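Local coordinates for protein fimbrial subunit type 1 (Actinomyces oris, PDB 3UXF) that forms the shaft of the type 1 fimbriae on the bacterial surface as their major, peptidoglycan-anchored pilin subunit, at residues G354-T359 with T478-T483; Q378-T383 with V401-I406; R426-V431 with D443-V448. All coordinates share one frame; numbering follows the deposited sequence.

Contact 1: residues G354-T359 with T478-T483; sequences GKVILT and TEVTVT. Unlike the reference sequence in segment 354-359: Ile357 (reference Val).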
# COMPACT_ATOMS: atom_id res chain seq x y z
N GLY A 354 18.92 -6.77 10.37
CA GLY A 354 20.04 -7.69 10.21
C GLY A 354 20.76 -8.02 11.51
O GLY A 354 20.79 -7.25 12.46
N LYS A 355 21.36 -9.20 11.53
CA LYS A 355 22.25 -9.61 12.62
C LYS A 355 23.63 -9.04 12.38
O LYS A 355 24.08 -9.00 11.24
CB LYS A 355 22.34 -11.14 12.58
CG LYS A 355 23.42 -11.70 13.53
CD LYS A 355 23.51 -13.26 13.51
CE LYS A 355 22.14 -13.92 13.62
NZ LYS A 355 21.65 -13.92 15.02
N VAL A 356 24.30 -8.58 13.44
CA VAL A 356 25.70 -8.21 13.35
C VAL A 356 26.48 -9.20 14.19
O VAL A 356 26.12 -9.47 15.33
CB VAL A 356 25.93 -6.79 13.92
CG1 VAL A 356 27.40 -6.48 13.98
CG2 VAL A 356 25.16 -5.76 13.05
N ILE A 357 27.54 -9.78 13.62
CA ILE A 357 28.45 -10.60 14.44
C ILE A 357 29.72 -9.80 14.64
O ILE A 357 30.40 -9.48 13.66
CB ILE A 357 28.78 -11.95 13.78
CG1 ILE A 357 27.50 -12.77 13.63
CG2 ILE A 357 29.71 -12.73 14.68
CD1 ILE A 357 27.68 -14.05 12.76
N LEU A 358 30.03 -9.46 15.89
CA LEU A 358 31.21 -8.67 16.20
C LEU A 358 32.29 -9.64 16.63
O LEU A 358 32.10 -10.39 17.59
CB LEU A 358 30.85 -7.69 17.31
CG LEU A 358 31.86 -6.61 17.73
CD1 LEU A 358 31.15 -5.62 18.68
CD2 LEU A 358 33.06 -7.19 18.42
N THR A 359 33.42 -9.63 15.92
CA THR A 359 34.60 -10.40 16.34
C THR A 359 35.66 -9.46 16.89
O THR A 359 36.04 -8.48 16.25
CB THR A 359 35.22 -11.16 15.17
OG1 THR A 359 34.27 -12.12 14.69
CG2 THR A 359 36.52 -11.90 15.60
N THR A 478 26.05 -9.41 9.22
CA THR A 478 27.00 -8.35 8.93
C THR A 478 28.16 -8.60 9.89
O THR A 478 27.99 -8.55 11.11
CB THR A 478 26.35 -6.96 9.15
OG1 THR A 478 25.34 -6.76 8.16
CG2 THR A 478 27.40 -5.84 8.97
N GLU A 479 29.34 -8.90 9.34
CA GLU A 479 30.48 -9.30 10.15
C GLU A 479 31.42 -8.11 10.32
O GLU A 479 31.90 -7.54 9.34
CB GLU A 479 31.22 -10.49 9.48
CG GLU A 479 30.32 -11.73 9.50
CD GLU A 479 30.93 -12.96 8.85
OE1 GLU A 479 31.78 -13.61 9.49
OE2 GLU A 479 30.58 -13.23 7.68
N VAL A 480 31.62 -7.72 11.57
CA VAL A 480 32.49 -6.60 11.90
C VAL A 480 33.60 -7.08 12.79
O VAL A 480 33.37 -7.78 13.79
CB VAL A 480 31.68 -5.50 12.63
CG1 VAL A 480 32.59 -4.34 13.00
CG2 VAL A 480 30.59 -4.98 11.71
N THR A 481 34.84 -6.73 12.44
CA THR A 481 35.97 -7.05 13.30
C THR A 481 36.46 -5.78 13.99
O THR A 481 36.66 -4.76 13.36
CB THR A 481 37.12 -7.68 12.50
OG1 THR A 481 36.65 -8.91 11.91
CG2 THR A 481 38.33 -7.96 13.40
N VAL A 482 36.62 -5.85 15.30
CA VAL A 482 37.19 -4.75 16.04
C VAL A 482 38.57 -5.16 16.51
O VAL A 482 38.74 -6.19 17.16
CB VAL A 482 36.33 -4.42 17.30
CG1 VAL A 482 37.03 -3.34 18.12
CG2 VAL A 482 34.94 -4.04 16.92
N THR A 483 39.58 -4.36 16.18
CA THR A 483 40.95 -4.67 16.55
C THR A 483 41.43 -3.81 17.70
O THR A 483 41.40 -2.58 17.62
CB THR A 483 41.90 -4.48 15.34
OG1 THR A 483 41.43 -5.31 14.27
CG2 THR A 483 43.32 -4.89 15.75
O HOH W 1 23.11 -8.34 8.68
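Val356 overlaps Val480, two residues beyond its partner Thr478 on the neighbouring strand, its CG1 lying 4.2 Å from Val480 CG2. Two residues on, the slant repeats: the CD2 branch of Leu358 meets Val482 CG2 at 4.0 Å. In Val356 CG1 stands anti to the backbone N (chi1 173°), which swings that methyl over the carbonyl oxygen of Thr478 as well. Val356, Leu358, Thr478 and Val480 share the face turned to the interior; there Leu447 of strand 444-451 packs on Leu358 and Val480, and also touches Val482. Ile357, Glu479, Thr359 and Thr481 occupy the reverse face.

Five backbone hydrogen bonds tie the two strands, alternating in direction. Thr478 N gives a nearly straight one to Lys355 O (2.9 Å), and Val482 N closes the series on Thr359 O at 2.9 Å. A water lies 2.8 Å from both Lys355 O and Thr478 OG1, while the amine of Lys355 turns away to a salt bridge with Glu421. On its other edge 354-359 bonds to strand 419-426. Strand 344-362 thus pairs in parallel with the C-terminal strand 478-484, consistent with the first-and-last strand pairing of a prealbumin-like sandwich.

Contact 2: residues Q378-T383 with V401-I406; sequences QVYECT and VDPLTI. With CA (calcium ion), chain C.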
# COMPACT_ATOMS: atom_id res chain seq x y z
N GLN A 378 28.60 -0.65 23.05
CA GLN A 378 27.25 -0.13 22.88
C GLN A 378 27.18 0.38 21.44
O GLN A 378 28.22 0.50 20.77
CB GLN A 378 26.96 1.00 23.85
CG GLN A 378 27.08 0.48 25.26
CD GLN A 378 26.47 1.40 26.29
OE1 GLN A 378 26.76 2.61 26.32
NE2 GLN A 378 25.61 0.84 27.14
N VAL A 379 25.96 0.66 20.97
CA VAL A 379 25.76 1.03 19.55
C VAL A 379 24.98 2.32 19.46
O VAL A 379 24.02 2.54 20.22
CB VAL A 379 24.96 -0.06 18.80
CG1 VAL A 379 24.91 0.26 17.29
CG2 VAL A 379 25.57 -1.47 19.06
N TYR A 380 25.37 3.19 18.51
CA TYR A 380 24.64 4.43 18.27
C TYR A 380 24.34 4.56 16.77
O TYR A 380 25.02 3.96 15.94
CB TYR A 380 25.51 5.64 18.65
CG TYR A 380 25.85 5.73 20.12
CD1 TYR A 380 26.83 4.91 20.66
CD2 TYR A 380 25.23 6.67 20.95
CE1 TYR A 380 27.16 4.99 22.01
CE2 TYR A 380 25.54 6.73 22.32
CZ TYR A 380 26.50 5.90 22.82
OH TYR A 380 26.84 5.98 24.16
N GLU A 381 23.34 5.39 16.44
CA GLU A 381 23.32 5.96 15.10
C GLU A 381 24.36 7.07 15.11
O GLU A 381 24.57 7.71 16.13
CB GLU A 381 21.94 6.49 14.75
CG GLU A 381 20.98 5.33 14.42
CD GLU A 381 19.57 5.76 14.06
OE1 GLU A 381 19.07 6.77 14.58
OE2 GLU A 381 18.96 5.08 13.24
N CYS A 382 25.07 7.28 14.00
CA CYS A 382 26.14 8.29 14.01
C CYS A 382 26.39 8.82 12.63
O CYS A 382 26.00 8.23 11.63
CB CYS A 382 27.45 7.74 14.57
SG CYS A 382 28.09 6.38 13.54
N THR A 383 27.08 9.95 12.60
CA THR A 383 27.52 10.55 11.37
C THR A 383 29.02 10.35 11.30
O THR A 383 29.75 10.74 12.24
CB THR A 383 27.23 12.04 11.42
OG1 THR A 383 25.81 12.23 11.46
CG2 THR A 383 27.81 12.72 10.16
N VAL A 401 23.75 11.69 26.10
CA VAL A 401 23.71 11.03 24.79
C VAL A 401 23.55 9.52 24.99
O VAL A 401 24.46 8.85 25.46
CB VAL A 401 24.99 11.32 23.99
CG1 VAL A 401 24.86 10.84 22.57
CG2 VAL A 401 25.29 12.82 24.00
N ASP A 402 22.37 8.98 24.64
CA ASP A 402 22.07 7.59 24.97
C ASP A 402 22.36 6.69 23.78
O ASP A 402 22.12 7.09 22.64
CB ASP A 402 20.59 7.40 25.32
CG ASP A 402 20.15 8.26 26.48
OD1 ASP A 402 20.49 7.95 27.64
OD2 ASP A 402 19.46 9.24 26.20
N PRO A 403 22.81 5.47 24.06
CA PRO A 403 22.97 4.44 23.02
C PRO A 403 21.62 3.84 22.66
O PRO A 403 20.59 4.07 23.32
CB PRO A 403 23.85 3.39 23.72
CG PRO A 403 23.44 3.47 25.16
CD PRO A 403 23.27 4.98 25.37
N LEU A 404 21.63 3.06 21.59
CA LEU A 404 20.43 2.37 21.15
C LEU A 404 20.07 1.18 22.02
O LEU A 404 20.93 0.44 22.52
CB LEU A 404 20.63 1.85 19.72
CG LEU A 404 20.88 2.88 18.64
CD1 LEU A 404 21.19 2.11 17.38
CD2 LEU A 404 19.64 3.78 18.45
N THR A 405 18.75 0.96 22.16
CA THR A 405 18.27 -0.26 22.75
C THR A 405 17.93 -1.20 21.60
O THR A 405 17.13 -0.84 20.73
CB THR A 405 16.99 0.01 23.59
OG1 THR A 405 17.33 0.86 24.70
CG2 THR A 405 16.39 -1.30 24.13
N ILE A 406 18.59 -2.35 21.57
CA ILE A 406 18.51 -3.29 20.45
C ILE A 406 18.11 -4.62 21.08
O ILE A 406 18.85 -5.19 21.89
CB ILE A 406 19.90 -3.43 19.81
CG1 ILE A 406 20.40 -2.07 19.31
CG2 ILE A 406 19.83 -4.45 18.70
CD1 ILE A 406 21.92 -2.06 18.97
CA CA C . 19.40 11.61 25.66
O HOH W 2 23.71 -0.06 22.51
O HOH W 3 27.13 8.42 25.29
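With chi1 at -64° and chi2 at 77°, Tyr380 swings its ring back along the strand so that one face lies against Pro403. Leu404, its CG anti to the carbonyl carbon (chi1 -62°), carries its side chain across Val379 O toward the backbone of Tyr380 and Glu381. The Tyr380 contact is CH-pi: Pro403 CA sits 3.8 Å from the ring centroid, offset toward the rim, while Pro403 CB reaches Tyr380 CZ. Val401 O lies at the ring edge in its plane, joined to Tyr380 OH through a water 2.7 Å from each oxygen. Two residues earlier, the amide of Gln378 passes obliquely by Pro403; Gln378 OE1 lies 3.6 Å from Pro403 CG, and Gln378 NE2 bonds to Thr411.

One direct hydrogen bond joins the backbones, from Leu404 N to Val379 O (2.8 Å), almost straight. A second water links Val379 N to Leu404 O. Beyond it, Ile406 CD1 presses on Val379 CB at 3.6 Å. Asp402 faces the other way, and its OD2 binds a calcium ion at 2.4 Å with Asp393, Asp395, Thr398 and Thr400. With one direct backbone bond, the loop's seat on the strand rests largely on apolar fit and water bridges, while Asp402 connects its far side to the metal.

Contact 3: residues R426-V431 with D443-V448; sequences RANDYV and DYYCLV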
# COMPACT_ATOMS: atom_id res chain seq x y z
N ARG A 426 18.11 -2.41 12.08
CA ARG A 426 17.45 -2.10 10.82
C ARG A 426 18.48 -1.64 9.80
O ARG A 426 19.41 -0.91 10.14
CB ARG A 426 16.40 -1.00 11.03
CG ARG A 426 15.17 -1.13 10.13
CD ARG A 426 14.61 0.23 9.75
NE ARG A 426 15.66 1.05 9.16
CZ ARG A 426 16.18 2.14 9.72
NH1 ARG A 426 15.72 2.56 10.89
NH2 ARG A 426 17.15 2.80 9.12
N ALA A 427 18.31 -2.06 8.56
CA ALA A 427 19.25 -1.69 7.50
C ALA A 427 19.37 -0.17 7.39
O ALA A 427 18.38 0.54 7.46
CB ALA A 427 18.80 -2.28 6.18
N ASN A 428 20.60 0.31 7.22
CA ASN A 428 20.83 1.74 7.05
C ASN A 428 20.30 2.23 5.72
O ASN A 428 19.96 3.40 5.56
CB ASN A 428 22.32 2.07 7.14
CG ASN A 428 22.92 1.73 8.49
OD1 ASN A 428 23.52 0.68 8.66
ND2 ASN A 428 22.76 2.63 9.45
N ASP A 429 20.25 1.32 4.75
CA ASP A 429 19.84 1.68 3.39
C ASP A 429 18.43 1.26 3.02
O ASP A 429 18.08 1.24 1.84
CB ASP A 429 20.84 1.14 2.37
CG ASP A 429 20.89 -0.37 2.34
OD1 ASP A 429 20.30 -1.01 3.24
OD2 ASP A 429 21.52 -0.92 1.42
N TYR A 430 17.62 0.92 4.01
CA TYR A 430 16.23 0.57 3.77
C TYR A 430 15.45 1.01 4.99
O TYR A 430 15.59 0.46 6.07
CB TYR A 430 16.06 -0.93 3.53
CG TYR A 430 14.83 -1.30 2.72
CD1 TYR A 430 14.93 -1.68 1.39
CD2 TYR A 430 13.57 -1.27 3.29
CE1 TYR A 430 13.82 -2.01 0.66
CE2 TYR A 430 12.44 -1.61 2.57
CZ TYR A 430 12.57 -1.98 1.25
OH TYR A 430 11.46 -2.32 0.51
N VAL A 431 14.64 2.05 4.81
CA VAL A 431 13.92 2.63 5.92
C VAL A 431 12.58 3.18 5.46
O VAL A 431 12.42 3.59 4.31
CB VAL A 431 14.75 3.77 6.55
CG1 VAL A 431 15.01 4.86 5.53
CG2 VAL A 431 14.06 4.32 7.78
N ASP A 443 24.31 8.11 7.36
CA ASP A 443 23.62 6.79 7.31
C ASP A 443 24.53 5.69 7.85
O ASP A 443 24.86 4.73 7.16
CB ASP A 443 23.19 6.48 5.89
CG ASP A 443 22.15 7.45 5.38
OD1 ASP A 443 21.15 7.71 6.09
OD2 ASP A 443 22.33 8.00 4.28
N TYR A 444 24.91 5.83 9.13
CA TYR A 444 25.79 4.86 9.78
C TYR A 444 25.28 4.48 11.17
O TYR A 444 24.57 5.24 11.83
CB TYR A 444 27.19 5.44 9.94
CG TYR A 444 28.05 5.29 8.72
CD1 TYR A 444 28.75 4.13 8.49
CD2 TYR A 444 28.20 6.35 7.82
CE1 TYR A 444 29.54 3.98 7.39
CE2 TYR A 444 29.01 6.21 6.70
CZ TYR A 444 29.69 5.03 6.52
OH TYR A 444 30.52 4.87 5.42
N TYR A 445 25.69 3.29 11.60
CA TYR A 445 25.75 2.99 13.02
C TYR A 445 27.20 3.11 13.48
O TYR A 445 28.11 3.11 12.65
CB TYR A 445 25.30 1.55 13.25
CG TYR A 445 23.85 1.34 12.93
CD1 TYR A 445 22.86 2.08 13.58
CD2 TYR A 445 23.44 0.41 11.99
CE1 TYR A 445 21.50 1.90 13.28
CE2 TYR A 445 22.08 0.20 11.67
CZ TYR A 445 21.11 0.96 12.33
OH TYR A 445 19.78 0.79 12.02
N CYS A 446 27.43 3.18 14.79
CA CYS A 446 28.78 3.23 15.36
C CYS A 446 28.83 2.26 16.52
O CYS A 446 27.93 2.27 17.36
CB CYS A 446 29.09 4.65 15.93
SG CYS A 446 29.75 5.73 14.60
N LEU A 447 29.87 1.44 16.58
CA LEU A 447 30.19 0.75 17.84
C LEU A 447 30.98 1.69 18.72
O LEU A 447 31.83 2.41 18.24
CB LEU A 447 31.06 -0.47 17.57
CG LEU A 447 30.45 -1.56 16.71
CD1 LEU A 447 31.49 -2.61 16.43
CD2 LEU A 447 29.22 -2.15 17.39
N VAL A 448 30.69 1.70 20.02
CA VAL A 448 31.59 2.34 20.97
C VAL A 448 32.07 1.25 21.90
O VAL A 448 31.28 0.56 22.54
CB VAL A 448 30.88 3.44 21.76
CG1 VAL A 448 31.76 3.94 22.92
CG2 VAL A 448 30.50 4.61 20.81
O HOH W 4 19.32 3.43 11.13
O HOH W 5 19.66 5.63 7.15
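Asp443 meets Asn428 first, its carbonyl oxygen 3.7 Å from Asn428 CB, and a water joins Asp443 OD1 to Asn428 O. Its OD2 forms a salt bridge with Lys436. CB of Tyr444 points away; its ring makes a cation-pi contact with Arg466, and its main chain brushes the Asn428 amide.

Tyr445 makes the main contact from this segment. Its ring CG is anti to the carbonyl carbon (chi1 -67°), which sends the ring toward Arg426 and Asn428; Asn428 ND2 lies over one face, 3.3 Å above the plane and offset toward the rim. The amide is inclined 56° to the ring; its OD1 comes within 3.3 Å of Tyr445 CD2 and accepts from Val467 N, which helps fix its rotation. The phenol hydroxyl donates to Arg426 O at 2.6 Å, at the ring edge. A water donates to Tyr445 OH and weakly joins it to Arg426 NH2. Val431 CG2 covers one guanidinium face; Tyr445 OH lies farther off over the rim of the other. A buried tyrosine thus bonds to the residue just before a type I beta turn, Ala427 to Tyr430, joining strand 444-451 to the end of strand 419-426 in the prealbumin-like domain.

How the contacts relate
All three contacts lie in the C-terminal prealbumin-like domain, and contacts 2 and 3 fall in series inside the long loop that contact 1 closes. Contact 1 belongs to the part of a larger mixed sheet formed by strands 344-362, 419-426 and 478-484. Contacts 2 and 3, with centres about 10 Å apart, share the sheet in which 376-385 and 444-451 are neighbours; there the Cys382-Cys446 disulfide joins them covalently. Leu447 of contact 3 packs against contact 1 across the two sheets, their centres about 13 Å apart. Contacts 1 and 2, with centres about 16 Å apart, do not touch. Together they sample both sheets, a calcium-binding loop and a turn of a single domain of the pilin.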